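Local atomic coordinates of transcriptional regulator (Thermus thermophilus, PDB entry 2H0A), a protein that probably acts as a transcriptional repressor of the CcpA type, with a periplasmic-binding-protein-like fold that in relatives senses an effector. Residues A[91-97]-A[256-262]. Residues are numbered along the deposited sequence; the frame is centred on the assembly and turned at random.
Sequences YDSVYLD and REVRFEP
One face of the Y95 ring receives the backbone of R259, whose CA sits 4.0 Å above the ring plane toward the rim, while CG of E257 meets the ring at its edge. CG of Y95 stands between its backbone N and carbonyl carbon (chi1 60°), which swings the ring across the neighbouring strand; a flat tyrosine suits this spot against E257 and R259, and its OH adds a weak bond to E257 OE2. The R259 guanidinium grips D97 OD2 at its edge with NE and NH2 (NH2 to OD2 2.8 Å), and its NH2 also reaches E261 OE2. Aspartate suits position 97 because OD1 caps L100 N. At the R256 guanidinium edge lies D92: NH2 donates to OD2 from above the carboxylate plane, and OD1 accepts the backbone N of R256 and bridges to R247; R256 NH1 also pairs with E246. With an alanine here, that N-H and the charge of R247 would probably lose their carboxylate. On the face shared with V94 and V258, apolar L96 CD1 packs on F260 CB (3.8 Å), and both side chains touch P232. V258 N-S93 O and like bonds thus make 257-260 the last parallel strand of one lobe, beside 92-96, with ion pairs fastening both ends.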
loop_
_atom_site.group_PDB
_atom_site.type_symbol
_atom_site.label_atom_id
_atom_site.label_comp_id
_atom_site.label_asym_id
_atom_site.label_seq_id
_atom_site.Cartn_x
_atom_site.Cartn_y
_atom_site.Cartn_z
ATOM N N TYR A 91 6.410 -6.279 -28.364
ATOM C CA TYR A 91 5.230 -5.431 -28.241
ATOM C C TYR A 91 5.584 -3.954 -28.329
ATOM O O TYR A 91 6.692 -3.557 -27.964
ATOM C CB TYR A 91 4.528 -5.701 -26.905
ATOM C CG TYR A 91 3.909 -7.081 -26.783
ATOM C CD1 TYR A 91 2.683 -7.372 -27.377
ATOM C CD2 TYR A 91 4.547 -8.093 -26.063
ATOM C CE1 TYR A 91 2.106 -8.631 -27.251
ATOM C CE2 TYR A 91 3.982 -9.357 -25.932
ATOM C CZ TYR A 91 2.758 -9.622 -26.527
ATOM O OH TYR A 91 2.177 -10.868 -26.386
ATOM N N ASP A 92 4.653 -3.145 -28.831
ATOM C CA ASP A 92 4.878 -1.706 -28.903
ATOM C C ASP A 92 5.061 -1.282 -27.449
ATOM O O ASP A 92 4.260 -1.644 -26.581
ATOM C CB ASP A 92 3.674 -0.980 -29.499
ATOM C CG ASP A 92 3.486 -1.268 -30.974
ATOM O OD1 ASP A 92 4.479 -1.621 -31.645
ATOM O OD2 ASP A 92 2.348 -1.121 -31.470
ATOM N N SER A 93 6.108 -0.514 -27.180
ATOM C CA SER A 93 6.379 -0.105 -25.820
ATOM C C SER A 93 6.726 1.360 -25.656
ATOM O O SER A 93 7.570 1.897 -26.373
ATOM C CB SER A 93 7.533 -0.932 -25.262
ATOM O OG SER A 93 7.378 -2.306 -25.566
ATOM N N VAL A 94 6.067 2.008 -24.706
ATOM C CA VAL A 94 6.374 3.390 -24.397
ATOM C C VAL A 94 7.067 3.259 -23.037
ATOM O O VAL A 94 6.702 2.409 -22.225
ATOM C CB VAL A 94 5.086 4.268 -24.338
ATOM C CG1 VAL A 94 3.895 3.447 -24.740
ATOM C CG2 VAL A 94 4.907 4.894 -22.962
ATOM N N TYR A 95 8.098 4.058 -22.802
ATOM C CA TYR A 95 8.827 3.977 -21.542
ATOM C C TYR A 95 9.638 5.238 -21.319
ATOM O O TYR A 95 9.818 6.034 -22.233
ATOM C CB TYR A 95 9.771 2.775 -21.543
ATOM C CG TYR A 95 10.801 2.843 -22.642
ATOM C CD1 TYR A 95 10.463 2.515 -23.959
ATOM C CD2 TYR A 95 12.096 3.289 -22.381
ATOM C CE1 TYR A 95 11.391 2.633 -24.987
ATOM C CE2 TYR A 95 13.030 3.416 -23.406
ATOM C CZ TYR A 95 12.671 3.087 -24.709
ATOM O OH TYR A 95 13.576 3.237 -25.736
ATOM N N LEU A 96 10.132 5.398 -20.094
ATOM C CA LEU A 96 10.926 6.559 -19.723
ATOM C C LEU A 96 12.394 6.211 -19.551
ATOM O O LEU A 96 12.731 5.096 -19.170
ATOM C CB LEU A 96 10.419 7.138 -18.405
ATOM C CG LEU A 96 11.025 8.498 -18.062
ATOM C CD1 LEU A 96 10.058 9.568 -18.515
ATOM C CD2 LEU A 96 11.286 8.618 -16.582
ATOM N N ASP A 97 13.265 7.174 -19.828
ATOM C CA ASP A 97 14.700 6.971 -19.649
ATOM C C ASP A 97 14.990 7.287 -18.177
ATOM O O ASP A 97 15.389 8.404 -17.839
ATOM C CB ASP A 97 15.500 7.925 -20.539
ATOM C CG ASP A 97 16.989 7.608 -20.549
ATOM O OD1 ASP A 97 17.567 7.343 -19.475
ATOM O OD2 ASP A 97 17.589 7.635 -21.640
ATOM N N ARG A 256 6.948 -1.507 -32.232
ATOM C CA ARG A 256 7.491 -0.161 -32.162
ATOM C C ARG A 256 7.970 0.172 -30.758
ATOM O O ARG A 256 7.815 -0.620 -29.829
ATOM C CB ARG A 256 6.448 0.853 -32.614
ATOM C CG ARG A 256 6.055 0.690 -34.058
ATOM C CD ARG A 256 4.829 1.511 -34.356
ATOM N NE ARG A 256 3.692 1.080 -33.552
ATOM C CZ ARG A 256 2.505 1.675 -33.566
ATOM N NH1 ARG A 256 2.299 2.728 -34.344
ATOM N NH2 ARG A 256 1.519 1.217 -32.805
ATOM N N GLU A 257 8.541 1.359 -30.608
ATOM C CA GLU A 257 9.083 1.778 -29.330
ATOM C C GLU A 257 9.112 3.305 -29.222
ATOM O O GLU A 257 9.429 3.996 -30.190
ATOM C CB GLU A 257 10.483 1.182 -29.209
ATOM C CG GLU A 257 11.298 1.639 -28.036
ATOM C CD GLU A 257 12.696 1.041 -28.041
ATOM O OE1 GLU A 257 12.834 -0.174 -27.772
ATOM O OE2 GLU A 257 13.658 1.789 -28.324
ATOM N N VAL A 258 8.752 3.825 -28.049
ATOM C CA VAL A 258 8.750 5.270 -27.802
ATOM C C VAL A 258 9.311 5.576 -26.414
ATOM O O VAL A 258 8.795 5.107 -25.399
ATOM C CB VAL A 258 7.327 5.877 -27.930
ATOM C CG1 VAL A 258 7.331 7.324 -27.464
ATOM C CG2 VAL A 258 6.871 5.824 -29.379
ATOM N N ARG A 259 10.372 6.374 -26.391
ATOM C CA ARG A 259 11.064 6.740 -25.166
ATOM C C ARG A 259 10.859 8.195 -24.746
ATOM O O ARG A 259 11.066 9.127 -25.532
ATOM C CB ARG A 259 12.557 6.435 -25.343
ATOM C CG ARG A 259 13.513 7.160 -24.424
ATOM C CD ARG A 259 14.953 6.836 -24.830
ATOM N NE ARG A 259 15.934 7.653 -24.121
ATOM C CZ ARG A 259 16.167 8.939 -24.368
ATOM N NH1 ARG A 259 15.496 9.575 -25.324
ATOM N NH2 ARG A 259 17.049 9.600 -23.628
ATOM N N PHE A 260 10.445 8.381 -23.498
ATOM C CA PHE A 260 10.220 9.710 -22.956
ATOM C C PHE A 260 11.402 10.112 -22.080
ATOM O O PHE A 260 12.184 9.261 -21.668
ATOM C CB PHE A 260 8.919 9.736 -22.142
ATOM C CG PHE A 260 7.673 9.766 -22.986
ATOM C CD1 PHE A 260 7.305 8.666 -23.756
ATOM C CD2 PHE A 260 6.867 10.903 -23.017
ATOM C CE1 PHE A 260 6.152 8.696 -24.542
ATOM C CE2 PHE A 260 5.707 10.944 -23.803
ATOM C CZ PHE A 260 5.350 9.840 -24.564
ATOM N N GLU A 261 11.542 11.407 -21.809
ATOM C CA GLU A 261 12.638 11.887 -20.968
ATOM C C GLU A 261 12.105 12.691 -19.798
ATOM O O GLU A 261 11.191 13.491 -19.948
ATOM C CB GLU A 261 13.616 12.777 -21.754
ATOM C CG GLU A 261 14.291 12.124 -22.953
ATOM C CD GLU A 261 15.399 12.996 -23.552
ATOM O OE1 GLU A 261 15.207 14.231 -23.656
ATOM O OE2 GLU A 261 16.459 12.444 -23.930
ATOM N N PRO A 262 12.676 12.482 -18.608
ATOM C CA PRO A 262 12.260 13.200 -17.407
ATOM C C PRO A 262 12.961 14.556 -17.379
ATOM O O PRO A 262 13.961 14.753 -18.064
ATOM C CB PRO A 262 12.721 12.277 -16.294
ATOM C CG PRO A 262 14.006 11.748 -16.848
ATOM C CD PRO A 262 13.652 11.430 -18.280
#